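Local coordinates for protein putative hexose oxidase (Nonomuraea sp. ATCC 39727, PDB 5AWV) that probably oxidises a sugar of teicoplanin-type glycopeptide antibiotics, using a flavin-adenine dinucleotide cofactor linked covalently to the protein at two points, at residues Ala260-Ala265 with Val337-Val342; Arg269-His274 with Arg378-Val383; Asn299-Pro302 with Glu306-Phe309. One frame throughout, in Å; residues are numbered along the deposited sequence.

Contact 1: Ala260-Ala265 with Val337-Val342; sequences AGMTEA and VPPAEV. With T55 (8-methylnonanoic acid), chain B; MAN (alpha-D-mannopyranose), chain C.
Met262 meets the loop Val337-Pro339 through its methyl group, and the arrangement illustrates how a flexible thioether joins the loop leading into helix 264-280 to the loop leading into strand 340-349. The side chain leaves with CG anti to the backbone N (chi1 -171°), then bends at chi2 and again at chi3, which folds CE back toward the second segment. It crosses the ring of Pro339 at about a right angle, and Met262 CE comes within 3.4 Å of Pro339 CG, tighter than usual for two carbons. The sulfur follows at a more relaxed 3.8 Å, SD to the same CG of Pro339. Val337 offers its CG1 branch, 4.1 Å from Met262 CE, so the methyl touches both proline and valine. Gly261 adds a backbone contact, its O lying 3.6 Å from Pro339 CG.

Around this cluster, Phe257 of strand 249-257 and Phe267 of helix 264-280 also pack on Met262, while the side chain of Thr263 caps the helix as its N-cap residue. One residue further on, Glu264 faces the bound antibiotic: mannose O3 donates a hydrogen bond of 2.7 Å to Glu264 OE1. Across 260-265 and 337-342 themselves there is no hydrogen bond; the junction itself rests on apolar van der Waals contact, while Glu264, further along, serves the ligand.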
# COMPACT_ATOMS: atom_id res chain seq x y z
N ALA A 260 6.68 31.22 10.87
CA ALA A 260 7.08 32.48 11.57
C ALA A 260 6.01 33.55 11.43
O ALA A 260 5.59 34.16 12.39
CB ALA A 260 8.43 32.99 11.06
N GLY A 261 5.45 33.69 10.26
CA GLY A 261 4.36 34.61 10.10
C GLY A 261 2.98 34.15 10.45
O GLY A 261 2.07 34.92 10.28
N MET A 262 2.78 32.90 10.92
CA MET A 262 1.41 32.35 11.08
C MET A 262 0.80 32.56 12.50
O MET A 262 1.17 31.89 13.43
CB MET A 262 1.48 30.82 10.71
CG MET A 262 0.16 30.02 10.57
SD MET A 262 -0.82 30.44 9.11
CE MET A 262 0.19 29.93 7.71
N THR A 263 -0.17 33.46 12.69
CA THR A 263 -0.86 33.60 13.96
C THR A 263 -1.84 32.45 14.17
O THR A 263 -2.24 31.79 13.22
CB THR A 263 -1.63 34.92 14.03
OG1 THR A 263 -2.56 35.04 12.94
CG2 THR A 263 -0.61 36.07 13.99
N GLU A 264 -2.31 32.32 15.39
CA GLU A 264 -3.39 31.44 15.76
C GLU A 264 -4.63 31.67 14.90
O GLU A 264 -5.24 30.71 14.37
CB GLU A 264 -3.66 31.56 17.22
CG GLU A 264 -4.62 30.52 17.79
CD GLU A 264 -4.65 30.56 19.33
OE1 GLU A 264 -5.67 30.05 19.90
OE2 GLU A 264 -3.64 31.06 20.01
N ALA A 265 -4.94 32.93 14.64
CA ALA A 265 -6.02 33.26 13.74
C ALA A 265 -5.89 32.91 12.25
O ALA A 265 -6.86 32.43 11.61
CB ALA A 265 -6.44 34.76 13.90
N VAL A 337 -4.96 34.54 4.47
CA VAL A 337 -3.87 33.79 5.09
C VAL A 337 -2.54 34.43 4.61
O VAL A 337 -1.98 34.04 3.60
CB VAL A 337 -3.87 32.26 4.72
CG1 VAL A 337 -2.72 31.49 5.34
CG2 VAL A 337 -5.18 31.60 5.16
N PRO A 338 -2.00 35.36 5.41
CA PRO A 338 -0.92 36.17 4.82
C PRO A 338 0.35 35.42 4.52
O PRO A 338 0.96 35.68 3.50
CB PRO A 338 -0.69 37.24 5.88
CG PRO A 338 -2.03 37.41 6.53
CD PRO A 338 -2.52 35.97 6.65
N PRO A 339 0.75 34.46 5.38
CA PRO A 339 2.08 33.86 5.17
C PRO A 339 2.14 32.70 4.16
O PRO A 339 2.85 31.74 4.45
CB PRO A 339 2.48 33.38 6.59
CG PRO A 339 1.20 33.13 7.28
CD PRO A 339 0.17 34.05 6.68
N ALA A 340 1.42 32.81 3.03
CA ALA A 340 1.39 31.82 1.91
C ALA A 340 2.22 32.33 0.69
O ALA A 340 2.06 33.45 0.31
CB ALA A 340 -0.05 31.59 1.49
N GLU A 341 3.08 31.51 0.10
CA GLU A 341 3.85 31.76 -1.12
C GLU A 341 3.40 30.79 -2.28
O GLU A 341 3.35 29.57 -2.11
CB GLU A 341 5.34 31.55 -0.84
CG GLU A 341 6.28 31.89 -2.01
CD GLU A 341 6.70 30.76 -2.99
OE1 GLU A 341 6.94 31.07 -4.19
OE2 GLU A 341 6.85 29.58 -2.59
N VAL A 342 3.04 31.34 -3.43
CA VAL A 342 2.46 30.63 -4.56
C VAL A 342 3.33 30.78 -5.81
O VAL A 342 3.36 31.83 -6.43
CB VAL A 342 1.08 31.16 -4.88
CG1 VAL A 342 0.42 30.36 -6.02
CG2 VAL A 342 0.23 31.17 -3.62
CAD T55 B . -8.51 32.67 14.44
CAE T55 B . -9.67 33.22 15.16
CAG T55 B . -10.61 33.46 13.99
CAH T55 B . -10.23 34.62 13.01
CAI T55 B . -11.24 34.90 11.92
CAJ T55 B . -10.91 35.97 10.86
CAK T55 B . -12.10 36.06 9.94
CAL T55 B . -12.24 37.13 8.86
CAF T55 B . -9.82 32.15 16.29
C T55 B . -13.65 37.09 8.26
O T55 B . -14.58 36.56 8.83
C1 MAN C . -6.59 30.05 25.43
C2 MAN C . -6.77 29.81 23.93
C3 MAN C . -6.00 28.57 23.50
C4 MAN C . -4.52 28.71 23.93
C5 MAN C . -4.36 28.88 25.48
C6 MAN C . -2.86 28.93 25.91
O2 MAN C . -6.26 30.89 23.23
O3 MAN C . -6.11 28.39 22.01
O4 MAN C . -3.95 27.54 23.54
O5 MAN C . -5.15 30.04 25.91
O6 MAN C . -2.32 30.28 25.70

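Contact 2: Arg269-His274 with Arg378-Val383; sequences RLLRNH and RQIQAV. With N1L (2-amino-2-deoxy-beta-D-glucopyranuronic acid), chain D; MAN (alpha-D-mannopyranose), chain C.
Leu271 and Ile380 form the centre of a helix-helix contact in which helix 264-280 packs against helix 377-387, both belonging to the substrate-binding part of this FAD-linked oxidase, next to its seven-stranded antiparallel sheet. The two side chains slide past each other in opposite directions. Ile380 CD1 reaches Leu271 CB at 3.7 Å, while Leu271 CD2 lies 4.1 Å from Ile380 CG1. With CG1 anti to the carbonyl carbon (chi1 -68°), the long branch of Ile380 runs toward the facing helix, and its end also meets the aliphatic part of Arg272, CD1 to CG at 3.9 Å. Only hydrocarbon is used here: the chain of Arg272 is extended from CG to NE, carrying its charge beyond the isoleucine. There NE pairs with Asp377 in a salt bridge and with Ser268, and NH1 and NH2 each hydrogen-bond to the backbone of a different bound peptide. The aspartate immediately precedes Arg378, so this pairing ties one helix to the start of the other.

Further out, Val452 of helix 438-452 and Val398 of strand 395-402 pack on Val383. Arg378 and Gln381 reach the ligands. Gln381 NE2 gives a weak hydrogen bond of 3.0 Å to O3 of mannose, the same oxygen that Glu264 accepts from. Arg378, salt-bridged to Glu455, brings the edge of its guanidinium to the carboxylate of an aminoglucuronic acid, consistent with electrostatic attraction; NH1 of Arg378 donates to carboxylate oxygen O6B of the aminoglucuronic acid at 3.2 Å, with an N-H...O angle of 159°.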
# COMPACT_ATOMS: atom_id res chain seq x y z
N ARG A 269 -8.00 30.25 10.11
CA ARG A 269 -8.57 30.60 8.82
C ARG A 269 -8.17 29.64 7.67
O ARG A 269 -9.00 29.23 6.85
CB ARG A 269 -8.22 32.05 8.47
CG ARG A 269 -8.85 32.54 7.21
CD ARG A 269 -10.37 32.63 7.33
NE ARG A 269 -10.92 33.01 6.05
CZ ARG A 269 -10.87 34.24 5.55
NH1 ARG A 269 -10.26 35.26 6.20
NH2 ARG A 269 -11.43 34.49 4.38
N LEU A 270 -6.92 29.32 7.59
CA LEU A 270 -6.39 28.39 6.60
C LEU A 270 -7.11 26.99 6.63
O LEU A 270 -7.57 26.50 5.61
CB LEU A 270 -4.87 28.18 6.81
CG LEU A 270 -4.18 27.11 5.94
CD1 LEU A 270 -4.26 27.43 4.48
CD2 LEU A 270 -2.74 27.01 6.30
N LEU A 271 -7.13 26.38 7.79
CA LEU A 271 -7.79 25.06 7.95
C LEU A 271 -9.27 25.12 7.70
O LEU A 271 -9.78 24.18 7.06
CB LEU A 271 -7.45 24.40 9.28
CG LEU A 271 -6.14 23.64 9.27
CD1 LEU A 271 -4.92 24.55 9.11
CD2 LEU A 271 -6.08 22.81 10.53
N ARG A 272 -9.95 26.26 8.02
CA ARG A 272 -11.34 26.40 7.66
C ARG A 272 -11.53 26.54 6.19
O ARG A 272 -12.42 25.93 5.63
CB ARG A 272 -12.10 27.52 8.41
CG ARG A 272 -12.05 27.35 9.92
CD ARG A 272 -12.74 28.48 10.61
NE ARG A 272 -12.41 28.45 12.06
CZ ARG A 272 -13.17 28.99 13.01
NH1 ARG A 272 -14.36 29.59 12.68
NH2 ARG A 272 -12.75 28.93 14.30
N ASN A 273 -10.76 27.41 5.57
CA ASN A 273 -10.80 27.61 4.11
C ASN A 273 -10.69 26.25 3.35
O ASN A 273 -11.44 25.95 2.44
CB ASN A 273 -9.60 28.45 3.67
CG ASN A 273 -9.74 29.95 3.93
OD1 ASN A 273 -8.78 30.68 3.74
ND2 ASN A 273 -10.86 30.37 4.39
N HIS A 274 -9.63 25.55 3.67
CA HIS A 274 -9.26 24.30 3.06
C HIS A 274 -10.33 23.26 3.26
O HIS A 274 -10.76 22.66 2.31
CB HIS A 274 -7.94 23.81 3.64
CG HIS A 274 -7.54 22.43 3.20
ND1 HIS A 274 -7.87 21.30 3.93
CD2 HIS A 274 -6.89 21.99 2.09
CE1 HIS A 274 -7.43 20.22 3.30
NE2 HIS A 274 -6.81 20.61 2.21
N ARG A 378 -12.93 23.54 17.41
CA ARG A 378 -12.26 23.02 18.59
C ARG A 378 -11.16 22.05 18.23
O ARG A 378 -10.11 22.01 18.83
CB ARG A 378 -13.26 22.37 19.52
CG ARG A 378 -14.36 23.37 19.94
CD ARG A 378 -15.36 22.82 20.96
NE ARG A 378 -14.74 22.63 22.25
CZ ARG A 378 -15.36 22.23 23.35
NH1 ARG A 378 -16.69 21.98 23.36
NH2 ARG A 378 -14.66 22.07 24.47
N GLN A 379 -11.37 21.32 17.15
CA GLN A 379 -10.35 20.43 16.62
C GLN A 379 -9.22 21.18 16.01
O GLN A 379 -8.07 20.83 16.18
CB GLN A 379 -10.98 19.44 15.63
CG GLN A 379 -11.90 18.39 16.33
CD GLN A 379 -12.51 17.38 15.37
OE1 GLN A 379 -12.41 16.19 15.58
NE2 GLN A 379 -13.14 17.85 14.35
N ILE A 380 -9.54 22.26 15.29
CA ILE A 380 -8.45 23.04 14.74
C ILE A 380 -7.59 23.65 15.88
O ILE A 380 -6.36 23.75 15.74
CB ILE A 380 -8.97 24.11 13.78
CG1 ILE A 380 -9.55 23.42 12.53
CG2 ILE A 380 -7.96 25.15 13.45
CD1 ILE A 380 -10.32 24.32 11.64
N GLN A 381 -8.26 24.11 16.93
CA GLN A 381 -7.56 24.62 18.12
C GLN A 381 -6.56 23.59 18.63
O GLN A 381 -5.41 23.91 18.93
CB GLN A 381 -8.59 25.00 19.20
CG GLN A 381 -8.02 25.82 20.38
CD GLN A 381 -9.01 26.07 21.55
OE1 GLN A 381 -9.82 25.18 21.92
NE2 GLN A 381 -8.94 27.29 22.17
N ALA A 382 -7.01 22.33 18.76
CA ALA A 382 -6.17 21.24 19.25
C ALA A 382 -5.00 20.96 18.33
O ALA A 382 -3.88 20.77 18.82
CB ALA A 382 -6.99 19.99 19.47
N VAL A 383 -5.22 21.01 17.00
CA VAL A 383 -4.10 20.86 16.11
C VAL A 383 -3.03 22.00 16.33
O VAL A 383 -1.81 21.75 16.39
CB VAL A 383 -4.57 20.85 14.64
CG1 VAL A 383 -3.43 20.91 13.72
CG2 VAL A 383 -5.45 19.61 14.35
C1 N1L D . -19.58 24.18 23.76
C2 N1L D . -20.99 24.13 24.55
C3 N1L D . -21.62 22.66 24.45
C4 N1L D . -21.55 22.09 23.02
C5 N1L D . -20.08 22.22 22.48
C6 N1L D . -19.91 21.48 21.13
N2 N1L D . -21.24 24.59 25.76
O3 N1L D . -22.97 22.86 24.89
O4 N1L D . -21.95 20.69 23.16
O5 N1L D . -19.68 23.67 22.39
O6B N1L D . -18.52 21.61 20.74
O6A N1L D . -20.86 21.99 20.17
C1 MAN C . -6.59 30.05 25.43
C2 MAN C . -6.77 29.81 23.93
C3 MAN C . -6.00 28.57 23.50
C4 MAN C . -4.52 28.71 23.93
C5 MAN C . -4.36 28.88 25.48
C6 MAN C . -2.86 28.93 25.91
O2 MAN C . -6.26 30.89 23.23
O3 MAN C . -6.11 28.39 22.01
O4 MAN C . -3.95 27.54 23.54
O5 MAN C . -5.15 30.04 25.91
O6 MAN C . -2.32 30.28 25.70

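Contact 3: Asn299-Pro302 with Glu306-Phe309; sequences NEVP and ESGF
Val301 N donates to the hydroxyl of Ser307 in the shorter of two direct hydrogen bonds that join these loop segments: the N to OG distance is 2.8 Å and the angle at the hydrogen 160°. The chi1 of 80° places Ser307 OG between its own backbone N and carbonyl carbon, where it can meet the valine amide. The same hydroxyl is also hydrogen-bonded to the backbone O of Met304, so one side chain bridges both limbs of the loop and its connecting turn. The second bond runs the other way, from Gly308 N to Asn299 O at 2.9 Å. It is more bent, at 141°, and the donor stands well above the carbonyl plane. A water adds an indirect link, accepting from Phe309 N at 3.1 Å and lying close to the carboxylate of Glu300. Glu306 OE1 and OE2 hydrogen-bond to the bound peptide's backbone.

Glu300 bends at chi2, and this returns its carboxylate to the second segment, with OE2 3.7 Å from Gly308 CA. The positive phi of Gly308 gives a conformation in which a CB would jam against the preceding carbonyl O. Apolar contact is modest: Val301 CB lies 3.8 Å from Ser307 CB, and Tyr395 packs on both residues. Asn299 directs its side-chain amide to the backbone of Gly396 and Asp394, while Phe309 leaves the loop to pack its ring against Phe257 and Trp259. The whole is a beta-hairpin connection between the adjacent antiparallel strands 291-298 and 309-316, with the nearest atoms of the Val301 side chain and of another bound 8-methylnonanoic acid about 5 Å apart.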
# COMPACT_ATOMS: atom_id res chain seq x y z
N ASN A 299 6.59 20.54 10.84
CA ASN A 299 7.82 21.33 11.08
C ASN A 299 8.83 21.12 9.94
O ASN A 299 8.79 20.12 9.16
CB ASN A 299 8.43 21.12 12.49
CG ASN A 299 8.98 19.71 12.68
OD1 ASN A 299 8.33 18.73 12.33
ND2 ASN A 299 10.19 19.59 13.17
N GLU A 300 9.72 22.11 9.82
CA GLU A 300 10.80 22.12 8.79
C GLU A 300 11.97 21.28 9.27
O GLU A 300 12.47 21.50 10.37
CB GLU A 300 11.36 23.52 8.54
CG GLU A 300 10.38 24.68 8.62
CD GLU A 300 9.95 25.16 7.26
OE1 GLU A 300 10.84 25.54 6.45
OE2 GLU A 300 8.71 25.17 7.02
N VAL A 301 12.42 20.34 8.45
CA VAL A 301 13.53 19.49 8.75
C VAL A 301 14.58 19.62 7.61
O VAL A 301 14.33 19.15 6.48
CB VAL A 301 13.08 18.01 8.91
CG1 VAL A 301 14.27 17.11 9.26
CG2 VAL A 301 11.98 17.89 9.96
N PRO A 302 15.77 20.20 7.91
CA PRO A 302 16.92 20.42 7.01
C PRO A 302 16.97 19.72 5.64
O PRO A 302 16.71 20.39 4.62
CB PRO A 302 18.09 20.00 7.88
CG PRO A 302 17.71 20.55 9.21
CD PRO A 302 16.19 20.51 9.29
N GLU A 306 10.14 16.65 2.05
CA GLU A 306 8.70 16.51 2.24
C GLU A 306 8.29 17.12 3.59
O GLU A 306 7.15 17.05 4.01
CB GLU A 306 8.37 15.01 2.15
CG GLU A 306 7.17 14.57 1.31
CD GLU A 306 7.07 15.08 -0.15
OE1 GLU A 306 7.29 14.30 -1.12
OE2 GLU A 306 6.61 16.22 -0.34
N SER A 307 9.23 17.75 4.28
CA SER A 307 8.93 18.35 5.56
C SER A 307 8.39 19.73 5.35
O SER A 307 8.32 20.21 4.24
CB SER A 307 10.18 18.34 6.45
OG SER A 307 11.08 19.40 6.14
N GLY A 308 7.99 20.38 6.42
CA GLY A 308 7.50 21.74 6.35
C GLY A 308 6.00 21.84 6.23
O GLY A 308 5.25 20.87 6.45
N PHE A 309 5.60 23.07 5.95
CA PHE A 309 4.25 23.53 5.97
C PHE A 309 3.95 23.93 4.54
O PHE A 309 4.40 24.98 4.08
CB PHE A 309 4.16 24.72 6.93
CG PHE A 309 2.76 25.08 7.38
CD1 PHE A 309 1.58 24.59 6.74
CD2 PHE A 309 2.59 25.95 8.43
CE1 PHE A 309 0.36 24.99 7.14
CE2 PHE A 309 1.34 26.28 8.90
CZ PHE A 309 0.20 25.80 8.26
O HOH W 1 7.09 25.63 5.22

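In the fold
Following the chain from the N terminus, strand 249-257 leads through 260-265 into helix 264-280, which supplies 269-274 to contact 2. Strands 291-298 and 309-316 come next, and contact 3 closes the short loop between them. The chain then passes helix 322-334 and closes contact 1 at 337-342, 72 residues from 260-265. Contact 2 closes later, at helix 377-387, spanning 104 residues. Contacts 1 and 2 therefore cross, while contact 3 is nested within both loops. Phe309 touches Met262 and Leu270, and Val337 packs on Leu270; they tie the hairpin and the loop before strand 340-349 to helix 264-280, and contact 2 adds helix 377-387.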